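Local coordinates for Fc fragment of IgE receptor II (Bos taurus, PDB 6PWS), which binds mannose-type sugars through a calcium ion in its C-type lectin domain and, as the receptor CD23, probably also binds immunoglobulin E, at residues K19-G24 / Q53-K58; V45-P50 / S65-R70; Q101-V106 / W114-C119. All blocks are in the same frame, centred on the assembly; numbering follows the deposited sequence.

Contact 1 of 3, residues K19-G24 / Q53-K58; sequences KCYYFG and QDFLTK
The ring of Y21, on strand 19-25, meets the F55 ring from helix 50-59 obliquely. CB of Y21 already touches this neighbour, 3.9 Å from F55 CE1, and at CG the gap to the same atom has narrowed to 3.6 Å. The approach is closest at the next atom, where Y21 CD1 lies 3.5 Å from F55 CE1. That carbon stands over one face of the tyrosine, displaced toward the rim, and the two ring planes are inclined at 46°, so the pair is neither a parallel stack nor a T. On the other branch of the ring, Y21 CD2 meets a methyl group instead, 4.0 Å from L56 CD2. The tip leaves the apolar zone: OH is hydrogen-bonded to E52, one turn earlier on the helix, a carboxylate that also pairs with K19. Tyrosine therefore suits the site, giving the helix a flat greasy surface and the acid at the helix edge a hydroxyl partner.

F23, two residues on and hence on the same side of the strand, extends the patch. Its CZ comes 3.8 Å from F55 CE1, which sits at the edge of the phenylalanine ring, near its plane. One carbon of F55, CE1, thus touches both aromatic side chains, and with CG anti to its backbone N (chi1 168°) the ring reaches from the helix to the strand; F16 stacks on it as well. L56 leans across with CD2, 4.2 Å from F23 CE1, while V127 of the central sheet packs against the same leucine.

Carbon alone meets carbon across the interface, which implies that the helix is held to the strand by shape and the hydrophobic effect, with the polar ties to the helix, from Y21 OH and K19 NZ, gathered on E52 at the margin.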
loop_
_atom_site.group_PDB
_atom_site.type_symbol
_atom_site.label_atom_id
_atom_site.label_comp_id
_atom_site.label_asym_id
_atom_site.label_seq_id
_atom_site.Cartn_x
_atom_site.Cartn_y
_atom_site.Cartn_z
ATOM N N LYS A 19 -11.099 -4.020 -8.963
ATOM C CA LYS A 19 -9.658 -4.136 -8.840
ATOM C C LYS A 19 -9.291 -5.534 -8.366
ATOM O O LYS A 19 -10.129 -6.300 -7.881
ATOM C CB LYS A 19 -9.096 -3.051 -7.900
ATOM C CG LYS A 19 -9.168 -1.650 -8.512
ATOM C CD LYS A 19 -8.754 -0.543 -7.542
ATOM C CE LYS A 19 -7.309 -0.686 -7.082
ATOM N NZ LYS A 19 -6.882 0.478 -6.251
ATOM N N CYS A 20 -8.010 -5.842 -8.525
ATOM C CA CYS A 20 -7.404 -7.086 -8.087
ATOM C C CYS A 20 -6.262 -6.749 -7.145
ATOM O O CYS A 20 -5.531 -5.781 -7.381
ATOM C CB CYS A 20 -6.832 -7.836 -9.288
ATOM S SG CYS A 20 -8.067 -8.232 -10.544
ATOM N N TYR A 21 -6.087 -7.582 -6.118
ATOM C CA TYR A 21 -5.138 -7.309 -5.047
ATOM C C TYR A 21 -4.243 -8.512 -4.810
ATOM O O TYR A 21 -4.699 -9.665 -4.840
ATOM C CB TYR A 21 -5.884 -6.918 -3.757
ATOM C CG TYR A 21 -6.763 -5.698 -3.942
ATOM C CD1 TYR A 21 -8.041 -5.814 -4.462
ATOM C CD2 TYR A 21 -6.305 -4.429 -3.613
ATOM C CE1 TYR A 21 -8.845 -4.695 -4.653
ATOM C CE2 TYR A 21 -7.106 -3.302 -3.788
ATOM C CZ TYR A 21 -8.377 -3.445 -4.305
ATOM O OH TYR A 21 -9.220 -2.367 -4.483
ATOM N N TYR A 22 -2.974 -8.227 -4.538
ATOM C CA TYR A 22 -1.968 -9.247 -4.272
ATOM C C TYR A 22 -1.427 -9.013 -2.871
ATOM O O TYR A 22 -0.889 -7.937 -2.581
ATOM C CB TYR A 22 -0.825 -9.152 -5.279
ATOM C CG TYR A 22 0.083 -10.357 -5.241
ATOM C CD1 TYR A 22 1.234 -10.386 -4.465
ATOM C CD2 TYR A 22 -0.232 -11.484 -5.975
ATOM C CE1 TYR A 22 2.049 -11.513 -4.441
ATOM C CE2 TYR A 22 0.572 -12.599 -5.970
ATOM C CZ TYR A 22 1.704 -12.613 -5.205
ATOM O OH TYR A 22 2.480 -13.752 -5.213
ATOM N N PHE A 23 -1.589 -10.000 -2.000
ATOM C CA PHE A 23 -1.119 -9.915 -0.617
ATOM C C PHE A 23 0.257 -10.570 -0.543
ATOM O O PHE A 23 0.392 -11.762 -0.257
ATOM C CB PHE A 23 -2.133 -10.519 0.351
ATOM C CG PHE A 23 -3.425 -9.760 0.385
ATOM C CD1 PHE A 23 -3.581 -8.698 1.263
ATOM C CD2 PHE A 23 -4.453 -10.052 -0.497
ATOM C CE1 PHE A 23 -4.748 -7.952 1.270
ATOM C CE2 PHE A 23 -5.624 -9.313 -0.482
ATOM C CZ PHE A 23 -5.769 -8.261 0.399
ATOM N N GLY A 24 1.278 -9.770 -0.848
ATOM C CA GLY A 24 2.637 -10.268 -0.873
ATOM C C GLY A 24 3.185 -10.504 0.520
ATOM O O GLY A 24 2.853 -9.803 1.478
ATOM N N GLN A 53 -10.580 0.461 1.782
ATOM C CA GLN A 53 -9.782 0.306 2.990
ATOM C C GLN A 53 -10.288 -0.852 3.842
ATOM O O GLN A 53 -9.488 -1.610 4.393
ATOM C CB GLN A 53 -9.774 1.598 3.804
ATOM C CG GLN A 53 -8.946 1.476 5.085
ATOM C CD GLN A 53 -7.471 1.247 4.800
ATOM O OE1 GLN A 53 -6.830 2.064 4.140
ATOM N NE2 GLN A 53 -6.923 0.151 5.308
ATOM N N ASP A 54 -11.609 -1.004 3.984
ATOM C CA ASP A 54 -12.159 -2.082 4.806
ATOM C C ASP A 54 -11.728 -3.444 4.266
ATOM O O ASP A 54 -11.360 -4.343 5.035
ATOM C CB ASP A 54 -13.691 -1.942 4.836
ATOM C CG ASP A 54 -14.401 -3.138 5.448
ATOM O OD1 ASP A 54 -14.324 -3.293 6.681
ATOM O OD2 ASP A 54 -15.074 -3.908 4.715
ATOM N N PHE A 55 -11.771 -3.612 2.942
ATOM C CA PHE A 55 -11.317 -4.854 2.323
ATOM C C PHE A 55 -9.886 -5.164 2.745
ATOM O O PHE A 55 -9.547 -6.301 3.093
ATOM C CB PHE A 55 -11.447 -4.727 0.795
ATOM C CG PHE A 55 -10.753 -5.819 0.018
ATOM C CD1 PHE A 55 -9.467 -5.623 -0.461
ATOM C CD2 PHE A 55 -11.366 -7.042 -0.230
ATOM C CE1 PHE A 55 -8.811 -6.615 -1.169
ATOM C CE2 PHE A 55 -10.706 -8.039 -0.936
ATOM C CZ PHE A 55 -9.430 -7.822 -1.404
ATOM N N LEU A 56 -9.021 -4.145 2.702
ATOM C CA LEU A 56 -7.607 -4.300 3.039
ATOM C C LEU A 56 -7.392 -4.508 4.535
ATOM O O LEU A 56 -6.619 -5.386 4.935
ATOM C CB LEU A 56 -6.824 -3.078 2.546
ATOM C CG LEU A 56 -6.800 -2.925 1.020
ATOM C CD1 LEU A 56 -6.220 -1.577 0.649
ATOM C CD2 LEU A 56 -6.034 -4.054 0.346
ATOM N N THR A 57 -8.043 -3.700 5.380
ATOM C CA THR A 57 -7.901 -3.827 6.827
ATOM C C THR A 57 -8.208 -5.242 7.278
ATOM O O THR A 57 -7.484 -5.826 8.088
ATOM C CB THR A 57 -8.848 -2.836 7.500
ATOM O OG1 THR A 57 -8.336 -1.522 7.284
ATOM C CG2 THR A 57 -8.998 -3.109 9.003
ATOM N N LYS A 58 -9.289 -5.808 6.759
ATOM C CA LYS A 58 -9.706 -7.127 7.214
ATOM C C LYS A 58 -8.701 -8.209 6.856
ATOM O O LYS A 58 -8.664 -9.240 7.534
ATOM C CB LYS A 58 -11.091 -7.442 6.649
ATOM C CG LYS A 58 -12.169 -6.567 7.278
ATOM C CD LYS A 58 -13.578 -6.908 6.803
ATOM C CE LYS A 58 -13.680 -6.871 5.291
ATOM N NZ LYS A 58 -15.105 -6.768 4.829
#

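Contact 2 of 3, residues V45-P50 / S65-R70; sequences VSIHSP and SWIGLR
V45 and I67 press together where the loop after strand 43-44 passes strand 65-67. V45 CG1 is the touching branch: it rests 3.6 Å from I67 CG2 and nearly as close to the branched CB. At chi1 64° this methyl sits between the backbone N and the carbonyl carbon of V45, which turns it toward the isoleucine and leaves CG2 for other neighbours. Two beta-branched residues suit the spot, since each offers methyls close to its own backbone and fills the narrow gap without needing to reach far. Beside them the backbones join through G68 N and V45 O, a bond of 2.8 Å that is somewhat bent, with an N-H...O angle of 145° and the donor tilted from the carbonyl plane. G68, with no side chain, lets the two backbones come this near.

The packing relaxes away from this point. I47 meets I67 by its end alone, CD1 to CD1 at 4.0 Å, the two side chains crossing at about a right angle, and W80 covers both. S46 OG is 4.3 Å from G68 O and turns instead to the backbone of D82. Farther on the loop departs altogether: H48 bonds to D82 and D87, S49 caps the N terminus of helix 50-59 by reaching E52 N, and P50 stands exposed on its first turn.

G68 is the centre of an inverse gamma turn, the corner at which the chain passes from the main sheet to the small sheet of strands 69-70 and 79-80. Residues 66-69 read W-I-G-L, the WIGL motif that marks the core of the C-type lectin fold.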
loop_
_atom_site.group_PDB
_atom_site.type_symbol
_atom_site.label_atom_id
_atom_site.label_comp_id
_atom_site.label_asym_id
_atom_site.label_seq_id
_atom_site.Cartn_x
_atom_site.Cartn_y
_atom_site.Cartn_z
ATOM N N VAL A 45 -0.337 -0.870 -3.716
ATOM C CA VAL A 45 -1.761 -0.541 -3.706
ATOM C C VAL A 45 -2.024 0.939 -3.456
ATOM O O VAL A 45 -1.381 1.594 -2.621
ATOM C CB VAL A 45 -2.492 -1.423 -2.666
ATOM C CG1 VAL A 45 -2.023 -1.136 -1.233
ATOM C CG2 VAL A 45 -4.006 -1.291 -2.750
ATOM N N SER A 46 -3.048 1.446 -4.150
ATOM C CA SER A 46 -3.567 2.790 -3.945
ATOM C C SER A 46 -5.001 2.703 -3.422
ATOM O O SER A 46 -5.783 1.877 -3.895
ATOM C CB SER A 46 -3.555 3.576 -5.260
ATOM O OG SER A 46 -2.261 3.650 -5.840
ATOM N N ILE A 47 -5.352 3.566 -2.463
ATOM C CA ILE A 47 -6.565 3.389 -1.656
ATOM C C ILE A 47 -7.415 4.654 -1.737
ATOM O O ILE A 47 -6.936 5.749 -1.404
ATOM C CB ILE A 47 -6.225 3.057 -0.189
ATOM C CG1 ILE A 47 -5.244 1.885 -0.098
ATOM C CG2 ILE A 47 -7.500 2.769 0.599
ATOM C CD1 ILE A 47 -4.689 1.657 1.301
ATOM N N HIS A 48 -8.688 4.510 -2.135
ATOM C CA HIS A 48 -9.504 5.667 -2.485
ATOM C C HIS A 48 -10.912 5.670 -1.912
ATOM O O HIS A 48 -11.724 6.520 -2.311
ATOM C CB HIS A 48 -9.537 5.854 -4.006
ATOM C CG HIS A 48 -8.205 6.236 -4.556
ATOM N ND1 HIS A 48 -7.648 7.476 -4.325
ATOM C CD2 HIS A 48 -7.280 5.535 -5.253
ATOM C CE1 HIS A 48 -6.454 7.533 -4.884
ATOM N NE2 HIS A 48 -6.207 6.371 -5.457
ATOM N N SER A 49 -11.224 4.798 -0.955
ATOM C CA SER A 49 -12.547 4.821 -0.344
ATOM C C SER A 49 -12.505 4.042 0.958
ATOM O O SER A 49 -11.637 3.180 1.152
ATOM C CB SER A 49 -13.602 4.197 -1.272
ATOM O OG SER A 49 -13.395 2.804 -1.416
ATOM N N PRO A 50 -13.488 4.271 1.837
ATOM C CA PRO A 50 -13.574 3.457 3.054
ATOM C C PRO A 50 -13.874 1.995 2.757
ATOM O O PRO A 50 -13.435 1.118 3.509
ATOM C CB PRO A 50 -14.689 4.143 3.865
ATOM C CG PRO A 50 -15.492 4.897 2.861
ATOM C CD PRO A 50 -14.500 5.350 1.815
ATOM N N SER A 65 2.524 -3.819 6.589
ATOM C CA SER A 65 2.695 -4.053 5.161
ATOM C C SER A 65 2.809 -2.744 4.379
ATOM O O SER A 65 2.140 -1.760 4.687
ATOM C CB SER A 65 1.549 -4.901 4.593
ATOM O OG SER A 65 0.266 -4.345 4.845
ATOM N N TRP A 66 3.629 -2.756 3.335
ATOM C CA TRP A 66 3.781 -1.566 2.509
ATOM C C TRP A 66 2.564 -1.329 1.611
ATOM O O TRP A 66 1.972 -2.272 1.070
ATOM C CB TRP A 66 5.000 -1.701 1.605
ATOM C CG TRP A 66 6.324 -1.667 2.293
ATOM C CD1 TRP A 66 7.270 -2.643 2.270
ATOM C CD2 TRP A 66 6.869 -0.600 3.081
ATOM N NE1 TRP A 66 8.377 -2.255 2.988
ATOM C CE2 TRP A 66 8.156 -0.999 3.492
ATOM C CE3 TRP A 66 6.384 0.649 3.493
ATOM C CZ2 TRP A 66 8.975 -0.186 4.279
ATOM C CZ3 TRP A 66 7.195 1.453 4.285
ATOM C CH2 TRP A 66 8.479 1.031 4.664
ATOM N N ILE A 67 2.248 -0.043 1.414
ATOM C CA ILE A 67 1.279 0.401 0.423
ATOM C C ILE A 67 1.947 1.402 -0.536
ATOM O O ILE A 67 3.086 1.831 -0.347
ATOM C CB ILE A 67 -0.011 0.971 1.063
ATOM C CG1 ILE A 67 0.241 2.285 1.812
ATOM C CG2 ILE A 67 -0.652 -0.081 1.968
ATOM C CD1 ILE A 67 -1.051 2.978 2.264
ATOM N N GLY A 68 1.209 1.773 -1.582
ATOM C CA GLY A 68 1.736 2.576 -2.668
ATOM C C GLY A 68 1.609 4.075 -2.466
ATOM O O GLY A 68 1.073 4.786 -3.324
ATOM N N LEU A 69 2.144 4.577 -1.353
ATOM C CA LEU A 69 2.014 5.975 -0.954
ATOM C C LEU A 69 3.356 6.420 -0.384
ATOM O O LEU A 69 3.950 5.695 0.424
ATOM C CB LEU A 69 0.879 6.114 0.075
ATOM C CG LEU A 69 0.468 7.533 0.470
ATOM C CD1 LEU A 69 -0.106 8.302 -0.712
ATOM C CD2 LEU A 69 -0.553 7.464 1.610
ATOM N N ARG A 70 3.855 7.583 -0.819
ATOM C CA ARG A 70 5.179 8.045 -0.416
ATOM C C ARG A 70 5.251 9.559 -0.565
ATOM O O ARG A 70 4.531 10.144 -1.373
ATOM C CB ARG A 70 6.289 7.364 -1.241
ATOM C CG ARG A 70 6.502 7.877 -2.666
ATOM C CD ARG A 70 5.355 7.614 -3.657
ATOM N NE ARG A 70 5.722 8.101 -4.993
ATOM C CZ ARG A 70 4.973 8.011 -6.099
ATOM N NH1 ARG A 70 3.776 7.431 -6.043
ATOM N NH2 ARG A 70 5.414 8.512 -7.253
#

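Contact 3 of 3, residues Q101-V106 / W114-C119; sequences QGENCV and WNDAFC. With CA (calcium ion), chain B; CA (calcium ion), chain C; MMA (methyl alpha-D-mannopyranoside), chain D.
E103 and D116 meet around a calcium ion that also carries the mannoside. E103 OE1 and D116 OD1 each lie 2.4 Å from this ion, and D116 adds its backbone O at 2.5 Å. The chelate is possible because chi1 of D116, 61°, places CG between its own backbone N and carbonyl carbon and swings the carboxylate back beside the main chain. E103 OE1 and D116 O approach to 2.9 Å, two acceptors whose repulsion the metal presumably offsets. E103 and D116 are each held by a further partner, A99 for E103 and, for D116, D98, which itself binds the second calcium. N115 ligates the first ion, and E95 and N97 complete the protein share. Sugar hydroxyls O3 and O4 take the remaining places, with E103 OE2 just 2.5 Å from O3. E103 also serves the second calcium through its backbone O, together with N104, D71, E75 and D98.

W114, N115 and D116 form the WND motif of C-type lectins, which works with the E95-P96-N97 triplet, the signature of mannose-type specificity, to shape this site.

Backbone pairing sets the two strands in place. A117 N gives C105 O a bond of 2.8 Å, whereas the return bond from C105 N to A117 O is weak. N104 and C105 both face A117, a classic beta bulge, just before the antiparallel pairing carries on to V106 and D116.

A disulfide joins C105 SG and C119 SG, with a torsion of 98° about the S-S bond.

One water donates to E103 OE2 while accepting from F118 N; a second, bound to the second calcium, donates to D116 OD2. Apolar contact is limited mainly to V106, whose CG1 lies 3.9 Å from W114 CB.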
loop_
_atom_site.group_PDB
_atom_site.type_symbol
_atom_site.label_atom_id
_atom_site.label_comp_id
_atom_site.label_asym_id
_atom_site.label_seq_id
_atom_site.Cartn_x
_atom_site.Cartn_y
_atom_site.Cartn_z
ATOM N N GLN A 101 14.978 10.570 11.402
ATOM C CA GLN A 101 15.439 11.690 10.595
ATOM C C GLN A 101 14.710 11.764 9.254
ATOM O O GLN A 101 15.170 12.465 8.345
ATOM C CB GLN A 101 16.954 11.687 10.405
ATOM C CG GLN A 101 17.721 11.555 11.697
ATOM C CD GLN A 101 18.000 10.117 12.011
ATOM O OE1 GLN A 101 18.535 9.377 11.171
ATOM N NE2 GLN A 101 17.647 9.696 13.216
ATOM N N GLY A 102 13.565 11.080 9.133
ATOM C CA GLY A 102 12.708 11.177 7.968
ATOM C C GLY A 102 12.027 9.856 7.648
ATOM O O GLY A 102 12.682 8.811 7.567
ATOM N N GLU A 103 10.710 9.900 7.459
ATOM C CA GLU A 103 9.894 8.732 7.123
ATOM C C GLU A 103 9.113 9.083 5.867
ATOM O O GLU A 103 8.237 9.955 5.908
ATOM C CB GLU A 103 8.952 8.358 8.262
ATOM C CG GLU A 103 9.708 7.900 9.489
ATOM C CD GLU A 103 8.796 7.481 10.613
ATOM O OE1 GLU A 103 7.765 8.155 10.838
ATOM O OE2 GLU A 103 9.100 6.448 11.263
ATOM N N ASN A 104 9.430 8.419 4.750
ATOM C CA ASN A 104 8.912 8.871 3.465
ATOM C C ASN A 104 8.132 7.817 2.700
ATOM O O ASN A 104 7.707 8.093 1.573
ATOM C CB ASN A 104 10.034 9.479 2.627
ATOM C CG ASN A 104 10.829 10.503 3.418
ATOM O OD1 ASN A 104 10.271 11.330 4.142
ATOM N ND2 ASN A 104 12.139 10.445 3.300
ATOM N N CYS A 105 7.886 6.655 3.309
ATOM C CA CYS A 105 7.175 5.548 2.674
ATOM C C CYS A 105 6.075 5.092 3.621
ATOM O O CYS A 105 6.310 4.961 4.822
ATOM C CB CYS A 105 8.142 4.398 2.404
ATOM S SG CYS A 105 9.403 4.805 1.144
ATOM N N VAL A 106 4.882 4.819 3.101
ATOM C CA VAL A 106 3.739 4.527 3.963
ATOM C C VAL A 106 3.449 3.035 4.025
ATOM O O VAL A 106 3.495 2.314 3.018
ATOM C CB VAL A 106 2.499 5.333 3.532
ATOM C CG1 VAL A 106 1.320 5.080 4.469
ATOM C CG2 VAL A 106 2.824 6.820 3.494
ATOM N N TRP A 114 -2.701 3.734 8.750
ATOM C CA TRP A 114 -1.498 4.078 8.013
ATOM C C TRP A 114 -0.464 4.768 8.900
ATOM O O TRP A 114 -0.796 5.583 9.766
ATOM C CB TRP A 114 -1.801 4.999 6.834
ATOM C CG TRP A 114 -2.845 4.529 5.869
ATOM C CD1 TRP A 114 -3.442 3.299 5.777
ATOM C CD2 TRP A 114 -3.428 5.334 4.844
ATOM N NE1 TRP A 114 -4.354 3.288 4.746
ATOM C CE2 TRP A 114 -4.367 4.531 4.164
ATOM C CE3 TRP A 114 -3.241 6.661 4.432
ATOM C CZ2 TRP A 114 -5.148 5.022 3.121
ATOM C CZ3 TRP A 114 -4.011 7.143 3.387
ATOM C CH2 TRP A 114 -4.952 6.327 2.740
ATOM N N ASN A 115 0.804 4.466 8.631
ATOM C CA ASN A 115 1.935 5.077 9.308
ATOM C C ASN A 115 3.023 5.352 8.274
ATOM O O ASN A 115 3.352 4.467 7.482
ATOM C CB ASN A 115 2.492 4.120 10.372
ATOM C CG ASN A 115 3.763 4.636 10.986
ATOM O OD1 ASN A 115 3.842 5.816 11.343
ATOM N ND2 ASN A 115 4.768 3.784 11.097
ATOM N N ASP A 116 3.596 6.557 8.286
ATOM C CA ASP A 116 4.835 6.775 7.547
ATOM C C ASP A 116 5.994 6.111 8.283
ATOM O O ASP A 116 6.099 6.184 9.515
ATOM C CB ASP A 116 5.095 8.269 7.244
ATOM C CG ASP A 116 5.233 9.164 8.470
ATOM O OD1 ASP A 116 4.747 8.794 9.563
ATOM O OD2 ASP A 116 5.791 10.266 8.281
ATOM N N ALA A 117 6.851 5.436 7.520
ATOM C CA ALA A 117 7.948 4.659 8.076
ATOM C C ALA A 117 9.235 4.933 7.311
ATOM O O ALA A 117 9.242 5.474 6.202
ATOM C CB ALA A 117 7.611 3.165 8.027
ATOM N N PHE A 118 10.342 4.528 7.932
ATOM C CA PHE A 118 11.627 4.549 7.251
ATOM C C PHE A 118 11.551 3.672 6.005
ATOM O O PHE A 118 11.197 2.490 6.086
ATOM C CB PHE A 118 12.697 4.021 8.214
ATOM C CG PHE A 118 14.050 3.824 7.586
ATOM C CD1 PHE A 118 14.625 4.816 6.814
ATOM C CD2 PHE A 118 14.752 2.646 7.774
ATOM C CE1 PHE A 118 15.862 4.631 6.240
ATOM C CE2 PHE A 118 16.011 2.465 7.198
ATOM C CZ PHE A 118 16.543 3.458 6.436
ATOM N N CYS A 119 11.909 4.242 4.848
ATOM C CA CYS A 119 11.786 3.520 3.584
ATOM C C CYS A 119 12.642 2.253 3.550
ATOM O O CYS A 119 12.330 1.338 2.778
ATOM C CB CYS A 119 12.131 4.443 2.413
ATOM S SG CYS A 119 10.915 5.769 2.139
HETATM CA CA CA B . 5.519 7.600 11.460
HETATM CA CA CA C . 8.172 12.254 5.009
HETATM C C1 MMA D . 8.098 4.666 15.733
HETATM C C2 MMA D . 7.864 4.528 14.236
HETATM C C3 MMA D . 7.230 5.777 13.747
HETATM C C4 MMA D . 5.917 6.033 14.428
HETATM C C5 MMA D . 6.079 6.060 15.947
HETATM C C6 MMA D . 4.732 6.090 16.606
HETATM C C7 MMA D . 9.195 6.160 17.212
HETATM O O1 MMA D . 8.927 5.739 15.893
HETATM O O2 MMA D . 7.006 3.417 13.929
HETATM O O3 MMA D . 6.969 5.688 12.330
HETATM O O4 MMA D . 5.413 7.270 13.929
HETATM O O5 MMA D . 6.796 4.871 16.442
HETATM O O6 MMA D . 4.905 6.086 17.998
HETATM O O HOH W 1 10.030 3.805 10.699
HETATM O O HOH W 2 6.189 12.112 6.289
#

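Strand 19-25 opens contact 1, and helix 50-59 closes it, drawing 28 residues into a loop. Contact 2 starts inside that loop, at 45-50, and ends beyond it at 65-70, so the two cross rather than nest; they touch where L56 and Q53 pack on I47. Contact 3 comes later, in series, and closes the short hairpin 105-108/114-117. It joins contact 2 because strands 65-67 and 105-108 are neighbours in the main sheet, with I67 and L69 bonding to V106. Q53 and W114 bridge contacts 1 and 3. Together they link strand 19-25 and helix 50-59, through the core, to the calcium and sugar site on the other side of the chain's centre.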